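Local atomic coordinates of glycosyl hydrolase (Rhizobium leguminosarum bv. trifolii, PDB entry 5NDX), a protein that probably hydrolyses O-glycosidic bonds as a family 39 glycoside hydrolase and is a bacterial orthologue of human alpha-L-iduronidase. Residues 18-23 against 371-376; 290-295 against 396-401. The protein carries 2 engineered substitutions. All blocks are in the same frame, centred on the assembly; numbering follows the deposited sequence.

Contact 1 (18-23 against 371-376); sequences FNRFWR and LLATLG. With 8U8 ((2~{R},3~{S},4~{S},5~{R},6~{S})-6-(4-methyl-2-oxidanylidene-chromen-7-yl)oxy-3,4,5-tris(oxidanyl)oxane-2-carboxylic acid), chain N; SO4 (sulfate ion), chain B.
Arg20 reaches from the loop leading into strand 24-27, first of the eight parallel strands of the TIM barrel, to the type I beta turn Leu372-Leu375 at the C-terminal side of helix 364-372. Its NH1 gives a hydrogen bond of 2.9 Å to Ala373 O, bent to an N-H...O angle of 134°. NH1 meets a lone pair of that oxygen within the carbonyl plane, while the oxygen sits 27° out of the guanidinium plane. Arg20 CD passes Leu375 O at 3.5 Å; beyond it the chain bends at chi3 (-56°), carrying NE and the head round to Ala373 O and a sulfate, probably from the crystallisation liquor. NE and NH2 both bond to sulfate O2, NH2 at 2.8 Å. Arginine suits the place because its several N-H groups can serve a backbone carbonyl and an anion at once.

Beside it the packing is largely aromatic on aliphatic, with the Phe18 and Trp22 edges turned to the carbonyls of Gly376 and Leu372. Trp22 CH2 meets Leu375 CD1 at 3.7 Å, the two side chains roughly perpendicular. Leu375 CD1 is shared with Phe18 CE2, so one branched side chain serves two rings. Further out, Asn50 O takes another bond from Arg20 NH2. Arg23 belongs to the ligand pocket: its NH1 bonds to sulfate O3 at 2.7 Å and, more distantly, to the glycoside's O4 at 3.3 Å.

Contact 2 (290-295 against 396-401); sequences RIIEQH and AILPTR
Glu293, on helix 282-300 of the TIM barrel domain, lies over Ala396 and Leu398 of strand 395-401, part of the neighbouring mixed beta sheet. The axes of helix segment 290-295 and strand segment 396-401 approach to 8.9 Å, with 68° between their directions. From the backbone outward, CB of Glu293 comes within 4.1 Å of Leu398 CD2. CG, swung anti to the backbone N (chi1 -173°), is 3.9 Å from the same methyl and also lies near Ala396 CB. The chain then bends at chi2 (-86°), and the carboxylate carbon CD settles 3.7 Å from Ala396 CB. Alanine suits this place because its single methyl lets the carboxylate come close to the strand.

At the tip, two waters each lie 2.7 Å from Glu293 OE2. One accepts the N-H of Ile397 and the other lies 3.1 Å from Ile397 O, bridges that are possible but cannot all be assigned. The strongest partner of OE2 is Arg297, one helical turn on, in a salt bridge. Next to the glutamate, Ile292 CG2 touches Leu398 CD1 at 4.2 Å, the branched chains meeting at about a right angle. Across this interface the glutamate's methylenes supply apolar packing, while its buried charge is answered chiefly by Arg297, with water alongside, which would be expected to keep it ionised.

In the fold
Contacts 1 and 2 lie with their centres about 9 Å apart, where the TIM barrel meets the mixed beta sheet. Their segments alternate along the chain: loop 18-23, helix segment 290-295, turn 371-376, then strand segment 396-401, so each contact pairs a barrel element with a later one from the sheet side. They also touch directly. Gly376 N lies 2.8 Å from Thr400 OG1, a probable hydrogen bond, and Trp22 CE3 packs 3.5 Å from Ile292 CG2. Together they form adjoining parts of the interface between barrel and sheet, with Arg23 of contact 1 in the ligand pocket and the side chain of Ile292 about 13 Å from a bound ligand.

Contact 1 (18-23 against 371-376)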
ATOM      1  N   PHE A  18     -16.044   9.138   3.529  1.00 38.05           N
ATOM      2  CA  PHE A  18     -14.740   8.643   3.930  1.00 37.36           C
ATOM      3  C   PHE A  18     -14.057   8.131   2.687  1.00 37.05           C
ATOM      4  O   PHE A  18     -14.631   7.317   1.976  1.00 36.58           O
ATOM      5  CB  PHE A  18     -14.870   7.486   4.928  1.00 35.10           C
ATOM      6  CG  PHE A  18     -13.564   7.055   5.475  1.00 33.51           C
ATOM      7  CD1 PHE A  18     -12.874   7.883   6.369  1.00 31.53           C
ATOM      8  CD2 PHE A  18     -12.963   5.886   5.021  1.00 32.69           C
ATOM      9  CE1 PHE A  18     -11.648   7.492   6.864  1.00 32.79           C
ATOM     10  CE2 PHE A  18     -11.747   5.502   5.517  1.00 32.56           C
ATOM     11  CZ  PHE A  18     -11.076   6.311   6.421  1.00 31.73           C
ATOM     12  N   ASN A  19     -12.847   8.599   2.436  1.00 37.44           N
ATOM     13  CA  ASN A  19     -12.020   8.056   1.394  1.00 37.12           C
ATOM     14  C   ASN A  19     -10.835   7.303   1.968  1.00 35.21           C
ATOM     15  O   ASN A  19     -10.218   7.739   2.962  1.00 32.01           O
ATOM     16  CB  ASN A  19     -11.511   9.165   0.511  1.00 42.78           C
ATOM     17  CG  ASN A  19     -12.617   9.746  -0.377  1.00 47.86           C
ATOM     18  OD1 ASN A  19     -13.191  10.708   0.128  1.00 55.21           O
ATOM     19  N   ARG A  20     -10.514   6.193   1.314  1.00 31.90           N
ATOM     20  CA  ARG A  20      -9.300   5.431   1.613  1.00 31.73           C
ATOM     21  C   ARG A  20      -8.216   6.055   0.777  1.00 31.37           C
ATOM     22  O   ARG A  20      -7.974   5.659  -0.352  1.00 31.24           O
ATOM     23  CB  ARG A  20      -9.491   3.932   1.321  1.00 29.89           C
ATOM     24  CG  ARG A  20     -10.680   3.334   2.123  1.00 31.48           C
ATOM     25  CD  ARG A  20     -11.036   1.901   1.723  1.00 31.28           C
ATOM     26  NE  ARG A  20     -11.287   1.921   0.303  1.00 31.31           N
ATOM     27  CZ  ARG A  20     -10.913   1.024  -0.578  1.00 30.93           C
ATOM     28  NH1 ARG A  20     -10.307  -0.123  -0.249  1.00 31.38           N
ATOM     29  NH2 ARG A  20     -11.128   1.324  -1.825  1.00 31.95           N
ATOM     30  N   PHE A  21      -7.552   7.058   1.353  1.00 30.07           N
ATOM     31  CA  PHE A  21      -6.673   7.935   0.625  1.00 29.71           C
ATOM     32  C   PHE A  21      -5.182   7.519   0.582  1.00 30.77           C
ATOM     33  O   PHE A  21      -4.344   8.297   0.126  1.00 32.82           O
ATOM     34  CB  PHE A  21      -6.828   9.366   1.195  1.00 30.68           C
ATOM     35  CG  PHE A  21      -6.450   9.498   2.664  1.00 29.82           C
ATOM     36  CD1 PHE A  21      -5.130   9.596   3.054  1.00 30.75           C
ATOM     37  CD2 PHE A  21      -7.423   9.490   3.645  1.00 31.16           C
ATOM     38  CE1 PHE A  21      -4.791   9.681   4.408  1.00 30.64           C
ATOM     39  CE2 PHE A  21      -7.104   9.572   5.009  1.00 29.63           C
ATOM     40  CZ  PHE A  21      -5.798   9.683   5.380  1.00 30.06           C
ATOM     41  N   TRP A  22      -4.860   6.322   1.064  1.00 29.40           N
ATOM     42  CA  TRP A  22      -3.507   5.853   1.322  1.00 30.28           C
ATOM     43  C   TRP A  22      -3.149   4.664   0.439  1.00 30.63           C
ATOM     44  O   TRP A  22      -2.228   3.901   0.780  1.00 30.01           O
ATOM     45  CB  TRP A  22      -3.366   5.385   2.785  1.00 30.35           C
ATOM     46  CG  TRP A  22      -4.417   4.338   3.103  1.00 30.86           C
ATOM     47  CD1 TRP A  22      -4.390   2.997   2.792  1.00 29.83           C
ATOM     48  CD2 TRP A  22      -5.671   4.582   3.719  1.00 30.21           C
ATOM     49  NE1 TRP A  22      -5.533   2.401   3.238  1.00 30.49           N
ATOM     50  CE2 TRP A  22      -6.350   3.357   3.782  1.00 30.76           C
ATOM     51  CE3 TRP A  22      -6.278   5.725   4.255  1.00 30.82           C
ATOM     52  CZ2 TRP A  22      -7.621   3.233   4.358  1.00 30.35           C
ATOM     53  CZ3 TRP A  22      -7.533   5.611   4.820  1.00 31.66           C
ATOM     54  CH2 TRP A  22      -8.183   4.361   4.892  1.00 31.87           C
ATOM     55  N   ARG A  23      -3.829   4.503  -0.691  1.00 30.29           N
ATOM     56  CA  ARG A  23      -3.798   3.216  -1.410  1.00 31.37           C
ATOM     57  C   ARG A  23      -2.700   3.222  -2.467  1.00 31.39           C
ATOM     58  O   ARG A  23      -2.931   3.137  -3.674  1.00 30.06           O
ATOM     59  CB  ARG A  23      -5.160   2.845  -1.968  1.00 30.95           C
ATOM     60  CG  ARG A  23      -6.209   2.468  -0.911  1.00 33.67           C
ATOM     61  CD  ARG A  23      -7.632   2.982  -1.187  1.00 36.82           C
ATOM     62  NE  ARG A  23      -8.004   2.535  -2.353  1.00 39.63           N
ATOM     63  CZ  ARG A  23      -8.637   3.043  -3.384  1.00 38.36           C
ATOM     64  NH1 ARG A  23      -9.340   4.175  -3.514  1.00 40.40           N
ATOM     65  NH2 ARG A  23      -8.653   2.127  -4.323  1.00 36.59           N
ATOM     66  N   LEU A 371      -6.027  -4.750   6.313  1.00 29.10           N
ATOM     67  CA  LEU A 371      -7.058  -4.389   7.226  1.00 29.99           C
ATOM     68  C   LEU A 371      -7.699  -3.072   6.866  1.00 29.06           C
ATOM     69  O   LEU A 371      -8.921  -2.967   6.843  1.00 29.06           O
ATOM     70  CB  LEU A 371      -6.570  -4.363   8.686  1.00 30.80           C
ATOM     71  CG  LEU A 371      -6.676  -5.678   9.454  1.00 32.84           C
ATOM     72  CD1 LEU A 371      -5.929  -6.781   8.797  1.00 35.17           C
ATOM     73  CD2 LEU A 371      -6.124  -5.538  10.865  1.00 34.23           C
ATOM     74  N   LEU A 372      -6.884  -2.066   6.641  1.00 27.59           N
ATOM     75  CA  LEU A 372      -7.396  -0.730   6.306  1.00 29.04           C
ATOM     76  C   LEU A 372      -8.222  -0.717   4.975  1.00 29.55           C
ATOM     77  O   LEU A 372      -9.139   0.112   4.807  1.00 29.96           O
ATOM     78  CB  LEU A 372      -6.245   0.286   6.230  1.00 28.73           C
ATOM     79  CG  LEU A 372      -5.500   0.579   7.530  1.00 29.40           C
ATOM     80  CD1 LEU A 372      -4.187   1.276   7.269  1.00 31.06           C
ATOM     81  CD2 LEU A 372      -6.336   1.465   8.399  1.00 30.52           C
ATOM     82  N   ALA A 373      -7.914  -1.651   4.076  1.00 28.47           N
ATOM     83  CA  ALA A 373      -8.565  -1.736   2.785  1.00 29.03           C
ATOM     84  C   ALA A 373     -10.038  -2.088   2.938  1.00 30.25           C
ATOM     85  O   ALA A 373     -10.789  -1.787   2.039  1.00 29.67           O
ATOM     86  CB  ALA A 373      -7.897  -2.783   1.927  1.00 28.57           C
ATOM     87  N   THR A 374     -10.425  -2.706   4.067  1.00 29.49           N
ATOM     88  CA  THR A 374     -11.821  -3.062   4.338  1.00 30.19           C
ATOM     89  C   THR A 374     -12.713  -1.940   4.770  1.00 30.35           C
ATOM     90  O   THR A 374     -13.897  -2.181   4.999  1.00 33.20           O
ATOM     91  CB  THR A 374     -11.939  -4.163   5.427  1.00 30.37           C
ATOM     92  OG1 THR A 374     -11.559  -3.641   6.730  1.00 31.28           O
ATOM     93  CG2 THR A 374     -11.071  -5.343   5.064  1.00 30.17           C
ATOM     94  N   LEU A 375     -12.177  -0.735   4.956  1.00 30.29           N
ATOM     95  CA  LEU A 375     -12.983   0.350   5.439  1.00 30.68           C
ATOM     96  C   LEU A 375     -14.035   0.765   4.403  1.00 33.06           C
ATOM     97  O   LEU A 375     -13.881   0.542   3.216  1.00 31.66           O
ATOM     98  CB  LEU A 375     -12.122   1.533   5.842  1.00 30.80           C
ATOM     99  CG  LEU A 375     -11.344   1.360   7.165  1.00 29.56           C
ATOM    100  CD1 LEU A 375     -10.191   2.345   7.298  1.00 30.09           C
ATOM    101  CD2 LEU A 375     -12.280   1.468   8.346  1.00 29.86           C
ATOM    102  N   GLY A 376     -15.120   1.313   4.921  1.00 33.75           N
ATOM    103  CA  GLY A 376     -16.246   1.756   4.138  1.00 34.41           C
ATOM    104  C   GLY A 376     -16.133   3.155   3.585  1.00 34.52           C
ATOM    105  O   GLY A 376     -15.048   3.709   3.532  1.00 33.12           O
TER
HETATM  106  C15 8U8 N 713      -1.611  12.008  -7.273  1.00 39.80           C
HETATM  107  C13 8U8 N 713      -2.978  12.205  -7.066  1.00 38.49           C
HETATM  108  C14 8U8 N 713      -3.542  13.455  -7.284  1.00 37.93           C
HETATM  109  C16 8U8 N 713      -4.912  13.633  -7.154  1.00 40.89           C
HETATM  110  O9  8U8 N 713      -5.385  14.753  -7.297  1.00 43.88           O
HETATM  111  O8  8U8 N 713      -5.704  12.609  -6.739  1.00 39.56           O
HETATM  112  C11 8U8 N 713      -5.182  11.376  -6.571  1.00 36.64           C
HETATM  113  C10 8U8 N 713      -6.083  10.390  -6.252  1.00 36.69           C
HETATM  114  C12 8U8 N 713      -3.822  11.145  -6.719  1.00 35.90           C
HETATM  115  C7  8U8 N 713      -3.371   9.837  -6.541  1.00 34.62           C
HETATM  116  C8  8U8 N 713      -4.279   8.837  -6.208  1.00 35.70           C
HETATM  117  C9  8U8 N 713      -5.644   9.096  -6.070  1.00 37.33           C
HETATM  118  O2  8U8 N 713      -6.498   8.069  -5.758  1.00 41.07           O
HETATM  119  C5  8U8 N 713      -7.912   8.214  -6.059  1.00 39.17           C
HETATM  120  O1  8U8 N 713      -8.391   8.862  -4.867  1.00 42.11           O
HETATM  121  C1  8U8 N 713      -9.816   9.057  -4.720  1.00 43.03           C
HETATM  122  C6  8U8 N 713     -10.381  10.031  -5.814  1.00 46.71           C
HETATM  123  O7  8U8 N 713      -9.613  10.862  -6.337  1.00 43.36           O
HETATM  124  O6  8U8 N 713     -11.566   9.870  -6.144  1.00 51.91           O
HETATM  125  C2  8U8 N 713     -10.444   7.668  -4.801  1.00 42.63           C
HETATM  126  O5  8U8 N 713     -11.895   7.709  -4.634  1.00 41.25           O
HETATM  127  C3  8U8 N 713     -10.068   6.993  -6.141  1.00 39.15           C
HETATM  128  O4  8U8 N 713     -10.595   5.693  -6.126  1.00 38.10           O
HETATM  129  C4  8U8 N 713      -8.547   6.883  -6.258  1.00 38.59           C
HETATM  130  O3  8U8 N 713      -8.153   6.362  -7.530  1.00 39.84           O
HETATM  131  S   SO4 B 701     -12.118   5.285  -1.818  1.00 47.80           S
HETATM  132  O1  SO4 B 701     -12.860   5.713  -0.619  1.00 58.10           O
HETATM  133  O2  SO4 B 701     -12.278   3.818  -2.004  1.00 50.21           O
HETATM  134  O3  SO4 B 701     -10.694   5.706  -1.796  1.00 52.00           O
HETATM  135  O4  SO4 B 701     -12.734   5.963  -2.990  1.00 59.60           O
HETATM  136  O   HOH W   1     -14.013   3.478   0.898  1.00 50.12           O

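Contact 2 (290-295 against 396-401)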
ATOM      1  N   ARG A 290      -1.881   5.105  12.530  1.00 30.49           N
ATOM      2  CA  ARG A 290      -1.869   6.312  13.300  1.00 31.70           C
ATOM      3  C   ARG A 290      -1.633   7.553  12.434  1.00 30.82           C
ATOM      4  O   ARG A 290      -2.313   8.556  12.604  1.00 31.46           O
ATOM      5  CB  ARG A 290      -0.837   6.210  14.422  1.00 33.98           C
ATOM      6  CG  ARG A 290      -0.456   7.504  15.067  1.00 36.63           C
ATOM      7  CD  ARG A 290       0.321   7.210  16.323  1.00 41.46           C
ATOM      8  NE  ARG A 290       0.920   8.390  16.891  1.00 47.02           N
ATOM      9  CZ  ARG A 290       0.519   9.051  17.975  1.00 48.62           C
ATOM     10  NH1 ARG A 290      -0.524   8.716  18.673  1.00 49.71           N
ATOM     11  NH2 ARG A 290       1.181  10.127  18.320  1.00 56.24           N
ATOM     12  N   ILE A 291      -0.679   7.479  11.534  1.00 30.62           N
ATOM     13  CA  ILE A 291      -0.429   8.546  10.555  1.00 31.75           C
ATOM     14  C   ILE A 291      -1.683   8.841   9.684  1.00 32.23           C
ATOM     15  O   ILE A 291      -2.101  10.010   9.489  1.00 29.89           O
ATOM     16  CB  ILE A 291       0.753   8.193   9.692  1.00 31.75           C
ATOM     17  CG1 ILE A 291       2.047   8.357  10.504  1.00 32.42           C
ATOM     18  CG2 ILE A 291       0.839   9.054   8.442  1.00 33.29           C
ATOM     19  CD1 ILE A 291       3.220   7.636   9.895  1.00 31.68           C
ATOM     20  N   ILE A 292      -2.307   7.776   9.213  1.00 31.72           N
ATOM     21  CA  ILE A 292      -3.548   7.905   8.481  1.00 30.84           C
ATOM     22  C   ILE A 292      -4.629   8.580   9.303  1.00 32.25           C
ATOM     23  O   ILE A 292      -5.276   9.545   8.833  1.00 30.88           O
ATOM     24  CB  ILE A 292      -4.002   6.539   7.929  1.00 31.00           C
ATOM     25  CG1 ILE A 292      -3.072   6.171   6.746  1.00 30.91           C
ATOM     26  CG2 ILE A 292      -5.489   6.568   7.566  1.00 31.03           C
ATOM     27  CD1 ILE A 292      -3.057   4.699   6.354  1.00 32.21           C
ATOM     28  N   GLU A 293      -4.833   8.111  10.539  1.00 32.70           N
ATOM     29  CA  GLU A 293      -5.903   8.681  11.333  1.00 32.19           C
ATOM     30  C   GLU A 293      -5.667  10.175  11.643  1.00 33.84           C
ATOM     31  O   GLU A 293      -6.620  10.969  11.664  1.00 33.68           O
ATOM     32  CB  GLU A 293      -6.124   7.864  12.599  1.00 33.99           C
ATOM     33  CG  GLU A 293      -7.333   8.286  13.407  1.00 34.50           C
ATOM     34  CD  GLU A 293      -7.091   9.419  14.402  1.00 37.07           C
ATOM     35  OE1 GLU A 293      -5.933   9.749  14.722  1.00 35.73           O
ATOM     36  OE2 GLU A 293      -8.117   9.942  14.906  1.00 39.34           O
ATOM     37  N   GLN A 294      -4.419  10.548  11.889  1.00 32.18           N
ATOM     38  CA  GLN A 294      -4.068  11.939  12.094  1.00 33.55           C
ATOM     39  C   GLN A 294      -4.381  12.814  10.859  1.00 34.05           C
ATOM     40  O   GLN A 294      -4.866  13.944  10.996  1.00 32.80           O
ATOM     41  CB  GLN A 294      -2.578  12.092  12.446  1.00 34.49           C
ATOM     42  CG  GLN A 294      -2.200  11.604  13.832  1.00 34.92           C
ATOM     43  CD  GLN A 294      -0.690  11.405  13.996  1.00 36.13           C
ATOM     44  OE1 GLN A 294       0.069  11.387  13.048  1.00 38.29           O
ATOM     45  NE2 GLN A 294      -0.279  11.181  15.192  1.00 39.68           N
ATOM     46  N   HIS A 295      -4.061  12.327   9.672  1.00 32.44           N
ATOM     47  CA  HIS A 295      -4.418  13.061   8.467  1.00 32.82           C
ATOM     48  C   HIS A 295      -5.949  13.196   8.328  1.00 34.80           C
ATOM     49  O   HIS A 295      -6.453  14.263   7.973  1.00 33.24           O
ATOM     50  CB  HIS A 295      -3.830  12.391   7.221  1.00 33.03           C
ATOM     51  CG  HIS A 295      -2.398  12.708   7.008  1.00 32.93           C
ATOM     52  ND1 HIS A 295      -1.395  12.124   7.751  1.00 33.12           N
ATOM     53  CD2 HIS A 295      -1.789  13.552   6.131  1.00 33.18           C
ATOM     54  CE1 HIS A 295      -0.228  12.615   7.360  1.00 33.56           C
ATOM     55  NE2 HIS A 295      -0.440  13.476   6.374  1.00 33.36           N
ATOM     56  N   ALA A 396      -6.995   5.429  18.943  1.00 32.18           N
ATOM     57  CA  ALA A 396      -7.648   6.136  17.847  1.00 31.26           C
ATOM     58  C   ALA A 396      -8.595   5.193  17.114  1.00 32.31           C
ATOM     59  O   ALA A 396      -8.515   3.945  17.220  1.00 30.77           O
ATOM     60  CB  ALA A 396      -6.594   6.712  16.886  1.00 31.85           C
ATOM     61  N   ILE A 397      -9.532   5.788  16.396  1.00 32.10           N
ATOM     62  CA  ILE A 397     -10.555   5.014  15.706  1.00 33.74           C
ATOM     63  C   ILE A 397     -10.889   5.550  14.301  1.00 32.99           C
ATOM     64  O   ILE A 397     -10.859   6.744  14.100  1.00 33.34           O
ATOM     65  CB  ILE A 397     -11.792   4.924  16.597  1.00 35.20           C
ATOM     66  CG1 ILE A 397     -12.752   3.862  16.050  1.00 36.85           C
ATOM     67  CG2 ILE A 397     -12.505   6.284  16.735  1.00 36.13           C
ATOM     68  CD1 ILE A 397     -13.817   3.515  17.047  1.00 36.86           C
ATOM     69  N   LEU A 398     -11.139   4.661  13.328  1.00 32.86           N
ATOM     70  CA  LEU A 398     -11.707   5.030  12.002  1.00 32.28           C
ATOM     71  C   LEU A 398     -13.008   4.223  11.881  1.00 32.31           C
ATOM     72  O   LEU A 398     -12.979   3.030  11.565  1.00 31.60           O
ATOM     73  CB  LEU A 398     -10.754   4.708  10.850  1.00 33.26           C
ATOM     74  CG  LEU A 398      -9.388   5.435  10.886  1.00 34.40           C
ATOM     75  CD1 LEU A 398      -8.407   4.751   9.965  1.00 34.31           C
ATOM     76  CD2 LEU A 398      -9.552   6.910  10.500  1.00 35.66           C
ATOM     77  N   PRO A 399     -14.153   4.861  12.157  1.00 31.59           N
ATOM     78  CA  PRO A 399     -15.417   4.174  12.220  1.00 32.47           C
ATOM     79  C   PRO A 399     -16.206   4.443  10.971  1.00 34.30           C
ATOM     80  O   PRO A 399     -16.533   5.596  10.717  1.00 35.24           O
ATOM     81  CB  PRO A 399     -16.082   4.793  13.444  1.00 32.95           C
ATOM     82  CG  PRO A 399     -15.573   6.197  13.453  1.00 34.08           C
ATOM     83  CD  PRO A 399     -14.254   6.236  12.682  1.00 33.08           C
ATOM     84  N   THR A 400     -16.421   3.405  10.150  1.00 34.07           N
ATOM     85  CA  THR A 400     -17.052   3.573   8.849  1.00 33.55           C
ATOM     86  C   THR A 400     -18.259   2.662   8.669  1.00 34.43           C
ATOM     87  O   THR A 400     -18.322   1.581   9.247  1.00 34.42           O
ATOM     88  CB  THR A 400     -16.093   3.347   7.667  1.00 32.57           C
ATOM     89  OG1 THR A 400     -15.701   1.971   7.609  1.00 32.08           O
ATOM     90  CG2 THR A 400     -14.898   4.272   7.749  1.00 31.13           C
ATOM     91  N   ARG A 401     -19.196   3.128   7.856  1.00 34.53           N
ATOM     92  CA  ARG A 401     -20.347   2.323   7.366  1.00 36.24           C
ATOM     93  C   ARG A 401     -20.003   1.774   5.990  1.00 34.11           C
ATOM     94  O   ARG A 401     -19.459   2.480   5.147  1.00 33.19           O
ATOM     95  CB  ARG A 401     -21.624   3.173   7.278  1.00 37.17           C
ATOM     96  CG  ARG A 401     -22.977   2.428   7.107  1.00 42.57           C
ATOM     97  CD  ARG A 401     -24.109   3.466   6.875  1.00 43.71           C
ATOM     98  NE  ARG A 401     -23.862   4.151   5.593  1.00 51.47           N
ATOM     99  CZ  ARG A 401     -24.480   5.246   5.101  1.00 53.24           C
ATOM    100  NH1 ARG A 401     -25.440   5.858   5.789  1.00 45.76           N
ATOM    101  NH2 ARG A 401     -24.094   5.731   3.875  1.00 52.09           N
TER
HETATM  102  O   HOH W   2      -9.538   8.616  16.710  1.00 34.79           O
HETATM  103  O   HOH W   3     -10.437   9.727  13.582  1.00 52.34           O